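Deseasin MCP-01 (Pseudoalteromonas sp., PDB 3VV3) hydrolyses peptide bonds in collagen as a serine protease of the subtilisin family. Local coordinates at residues G75-N78 and D79-Y83; G89-A92 and I93-V96. All coordinates share one frame; numbering follows the deposited sequence.

Contact 1: G75-N78 and D79-Y83; sequences GIDN and DGNGY. With CA (calcium ion), chain C; CA (calcium ion), chain F.
D77, D79 and N81 close round one calcium ion, each giving it the OD1 atom of its side chain, in a loop that follows the DxDxDG pattern of EF-hand-like calcium sites with asparagine in the third place. D77 OD1 lies 2.4 Å from this ion (chain C). Y83 adds its backbone O, and E70 and D86 complete the shell. Because they share the metal, like-charged oxygens can lie close together: D77 OD1 is 3.1 Å from D79 OD1.

The backbone round the loop then positions D77. Its CG stands anti to the backbone N (chi1 174°), which carries the carboxylate into the hollow of the loop. There D77 OD1, besides holding calcium, accepts from N81 N on its syn lone pair, while D77 OD2 takes G82 N at 2.7 Å, with that donor 31° out of the carboxylate plane. Bound at both oxygens, the carboxylate is probably held against rotation. The backbone helps: a type I turn from D77 to G80 is closed by G80 N to D77 O at 3.0 Å. G80, the last residue of that turn, has the positive phi that favours glycine, and a CB on G82 would collide with the carbonyl oxygen of N81. D79 OD2 turns from the metal and pairs with N67.

Just upstream, I76 O binds a second calcium (chain F) at 2.4 Å, together with E70, I71, D74 and D85; E70 gives one carboxylate oxygen to each ion. N78 faces this second ion too. N78 ND2 is modelled 2.2 Å from the chain F calcium, next to E70, but the orientation of the amide is doubtful, since calcium is normally met by oxygen. On the first site, N81 OD1 also receives a weak hydrogen bond from Y83 N at 3.4 Å.

Contact 2: G89-A92 and I93-V96; sequences GINA and ITDV
I90 meets the returning chain with its backbone: I90 CA lies 3.7 Å from V96 O, while its side chain packs on Y83, C135 and Y155. One residue on, N91 N donates to that same V96 O at 2.8 Å, nearly in line with the C=O bond, so the chain has doubled back within five residues.

The side chain of N91 does most of the work. Its CG is anti to the backbone N (chi1 -180°), which brings OD1 against the backbone N-H groups two and three residues on. I93 N reaches N91 OD1 at 2.8 Å, in the carbonyl plane; T94 N reaches the same oxygen at 3.0 Å from 59° above that plane. The bond to I93 makes this an Asx turn, set directly at the end of strand 89-91, an edge strand of the parallel sheet of the subtilisin fold. With an alanine here, the amides of I93 and T94 would probably lose their shared acceptor, and the turn would be held by fewer bonds. T94 crosses beside the amide, its OG1 3.3 Å from N91 CG, and that hydroxyl oxygen accepts from V96 N at 3.2 Å, an ST turn following on the Asx turn. N91 O adds a weak, bent bond from D95 N.

A92 directs CB away from the turn, against C135 and C152. Its O accepts a hydrogen bond from K151 NZ, which also forms a salt bridge with D95 OD1.

In the fold
Contact 1 closes before contact 2 opens, and their centres lie about 12 Å apart on the same side of the chain's centre. The calcium loop of 75-83 belongs to the long connection after strand 45-50; the chain then enters strand 89-91, at one edge of the seven-stranded parallel sheet, and turns at 92-96 on its way to helix 105-114. Y83 joins the two: its ring packs on both parts of contact 2, with Y83 CG 3.6 Å from I90 CG2 and Y83 CD1 3.5 Å from D95 O. Helix 146-161 borders both contacts, K151 and Y155 each touching both. The ions probably order the exposed 75-83 loop, which Y83 then ties to the sheet edge.

Contact 1: G75-N78 and D79-Y83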
loop_
_atom_site.group_PDB
_atom_site.type_symbol
_atom_site.label_atom_id
_atom_site.label_comp_id
_atom_site.label_asym_id
_atom_site.label_seq_id
_atom_site.Cartn_x
_atom_site.Cartn_y
_atom_site.Cartn_z
ATOM N N GLY A 75 -33.437 0.604 -13.340
ATOM C CA GLY A 75 -33.640 -0.342 -12.258
ATOM C C GLY A 75 -33.826 -1.771 -12.731
ATOM O O GLY A 75 -34.182 -2.651 -11.949
ATOM N N ILE A 76 -33.572 -1.993 -14.014
ATOM C CA ILE A 76 -33.719 -3.304 -14.630
ATOM C C ILE A 76 -32.362 -3.802 -15.118
ATOM O O ILE A 76 -31.562 -3.030 -15.653
ATOM C CB ILE A 76 -34.682 -3.236 -15.830
ATOM C CG1 ILE A 76 -36.070 -2.788 -15.353
ATOM C CG2 ILE A 76 -34.744 -4.582 -16.567
ATOM C CD1 ILE A 76 -37.051 -2.561 -16.486
ATOM N N ASP A 77 -32.111 -5.089 -14.923
ATOM C CA ASP A 77 -30.948 -5.768 -15.498
ATOM C C ASP A 77 -31.233 -6.098 -16.970
ATOM O O ASP A 77 -31.559 -7.240 -17.291
ATOM C CB ASP A 77 -30.683 -7.052 -14.686
ATOM C CG ASP A 77 -29.583 -7.925 -15.274
ATOM O OD1 ASP A 77 -28.827 -7.449 -16.140
ATOM O OD2 ASP A 77 -29.491 -9.108 -14.879
ATOM N N ASN A 78 -31.091 -5.114 -17.867
ATOM C CA ASN A 78 -31.601 -5.279 -19.244
ATOM C C ASN A 78 -30.909 -6.380 -20.027
ATOM O O ASN A 78 -31.546 -7.061 -20.835
ATOM C CB ASN A 78 -31.547 -3.982 -20.061
ATOM C CG ASN A 78 -32.189 -2.816 -19.353
ATOM O OD1 ASN A 78 -33.410 -2.582 -19.443
ATOM N ND2 ASN A 78 -31.374 -2.069 -18.645
ATOM N N ASP A 79 -29.608 -6.555 -19.792
ATOM C CA ASP A 79 -28.847 -7.568 -20.514
ATOM C C ASP A 79 -28.853 -8.932 -19.830
ATOM O O ASP A 79 -28.276 -9.887 -20.344
ATOM C CB ASP A 79 -27.416 -7.097 -20.847
ATOM C CG ASP A 79 -26.620 -6.683 -19.624
ATOM O OD1 ASP A 79 -27.238 -6.354 -18.602
ATOM O OD2 ASP A 79 -25.370 -6.667 -19.692
ATOM N N GLY A 80 -29.524 -9.023 -18.687
ATOM C CA GLY A 80 -29.672 -10.288 -17.997
ATOM C C GLY A 80 -28.359 -10.911 -17.565
ATOM O O GLY A 80 -28.174 -12.123 -17.659
ATOM N N ASN A 81 -27.429 -10.089 -17.098
ATOM C CA ASN A 81 -26.157 -10.638 -16.645
ATOM C C ASN A 81 -26.049 -10.727 -15.129
ATOM O O ASN A 81 -24.985 -11.050 -14.587
ATOM C CB ASN A 81 -24.959 -9.899 -17.261
ATOM C CG ASN A 81 -24.786 -8.491 -16.721
ATOM O OD1 ASN A 81 -25.669 -7.946 -16.052
ATOM N ND2 ASN A 81 -23.634 -7.895 -17.012
ATOM N N GLY A 82 -27.155 -10.454 -14.443
ATOM C CA GLY A 82 -27.219 -10.678 -13.007
ATOM C C GLY A 82 -27.034 -9.422 -12.178
ATOM O O GLY A 82 -27.196 -9.451 -10.960
ATOM N N TYR A 83 -26.685 -8.321 -12.839
ATOM C CA TYR A 83 -26.463 -7.053 -12.152
ATOM C C TYR A 83 -27.315 -5.955 -12.756
ATOM O O TYR A 83 -27.382 -5.797 -13.967
ATOM C CB TYR A 83 -24.970 -6.669 -12.191
ATOM C CG TYR A 83 -24.128 -7.719 -11.509
ATOM C CD1 TYR A 83 -23.908 -7.671 -10.140
ATOM C CD2 TYR A 83 -23.597 -8.784 -12.223
ATOM C CE1 TYR A 83 -23.168 -8.648 -9.506
ATOM C CE2 TYR A 83 -22.845 -9.775 -11.589
ATOM C CZ TYR A 83 -22.636 -9.690 -10.233
ATOM O OH TYR A 83 -21.896 -10.653 -9.577
HETATM CA CA CA C . -27.021 -5.829 -16.289
HETATM CA CA CA F . -30.860 -1.005 -16.769
#

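Contact 2: G89-A92 and I93-V96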
loop_
_atom_site.group_PDB
_atom_site.type_symbol
_atom_site.label_atom_id
_atom_site.label_comp_id
_atom_site.label_asym_id
_atom_site.label_seq_id
_atom_site.Cartn_x
_atom_site.Cartn_y
_atom_site.Cartn_z
ATOM N N GLY A 89 -19.637 -1.155 -14.912
ATOM C CA GLY A 89 -19.095 -2.273 -14.159
ATOM C C GLY A 89 -19.934 -2.516 -12.920
ATOM O O GLY A 89 -21.083 -2.076 -12.856
ATOM N N ILE A 90 -19.363 -3.193 -11.927
ATOM C CA ILE A 90 -20.145 -3.588 -10.761
ATOM C C ILE A 90 -19.387 -3.478 -9.456
ATOM O O ILE A 90 -18.162 -3.318 -9.434
ATOM C CB ILE A 90 -20.633 -5.054 -10.868
ATOM C CG1 ILE A 90 -19.438 -6.019 -10.932
ATOM C CG2 ILE A 90 -21.583 -5.231 -12.061
ATOM C CD1 ILE A 90 -19.795 -7.489 -10.655
ATOM N N ASN A 91 -20.147 -3.566 -8.368
ATOM C CA ASN A 91 -19.598 -3.744 -7.034
ATOM C C ASN A 91 -19.933 -5.178 -6.614
ATOM O O ASN A 91 -21.108 -5.513 -6.426
ATOM C CB ASN A 91 -20.227 -2.721 -6.080
ATOM C CG ASN A 91 -19.703 -2.828 -4.653
ATOM O OD1 ASN A 91 -19.458 -3.923 -4.149
ATOM N ND2 ASN A 91 -19.549 -1.681 -3.991
ATOM N N ALA A 92 -18.910 -6.026 -6.511
ATOM C CA ALA A 92 -19.110 -7.447 -6.198
ATOM C C ALA A 92 -19.425 -7.708 -4.732
ATOM O O ALA A 92 -19.798 -8.826 -4.357
ATOM C CB ALA A 92 -17.897 -8.274 -6.636
ATOM N N ILE A 93 -19.259 -6.686 -3.899
ATOM C CA ILE A 93 -19.611 -6.795 -2.490
ATOM C C ILE A 93 -21.125 -6.613 -2.290
ATOM O O ILE A 93 -21.772 -7.394 -1.576
ATOM C CB ILE A 93 -18.829 -5.761 -1.642
ATOM C CG1 ILE A 93 -17.321 -5.894 -1.884
ATOM C CG2 ILE A 93 -19.167 -5.927 -0.167
ATOM C CD1 ILE A 93 -16.511 -4.742 -1.292
ATOM N N THR A 94 -21.686 -5.598 -2.941
ATOM C CA THR A 94 -23.075 -5.206 -2.704
ATOM C C THR A 94 -23.994 -5.581 -3.861
ATOM O O THR A 94 -25.219 -5.469 -3.747
ATOM C CB THR A 94 -23.190 -3.692 -2.493
ATOM O OG1 THR A 94 -22.837 -3.009 -3.707
ATOM C CG2 THR A 94 -22.274 -3.236 -1.358
ATOM N N ASP A 95 -23.391 -6.020 -4.965
ATOM C CA ASP A 95 -24.096 -6.332 -6.209
ATOM C C ASP A 95 -24.641 -5.111 -6.939
ATOM O O ASP A 95 -25.268 -5.243 -7.988
ATOM C CB ASP A 95 -25.218 -7.355 -5.986
ATOM C CG ASP A 95 -24.693 -8.739 -5.717
ATOM O OD1 ASP A 95 -23.506 -8.998 -6.000
ATOM O OD2 ASP A 95 -25.467 -9.572 -5.211
ATOM N N VAL A 96 -24.403 -3.921 -6.404
ATOM C CA VAL A 96 -24.852 -2.713 -7.092
ATOM C C VAL A 96 -24.053 -2.540 -8.390
ATOM O O VAL A 96 -22.849 -2.805 -8.425
ATOM C CB VAL A 96 -24.743 -1.471 -6.186
ATOM C CG1 VAL A 96 -25.122 -0.206 -6.946
ATOM C CG2 VAL A 96 -25.635 -1.648 -4.950
#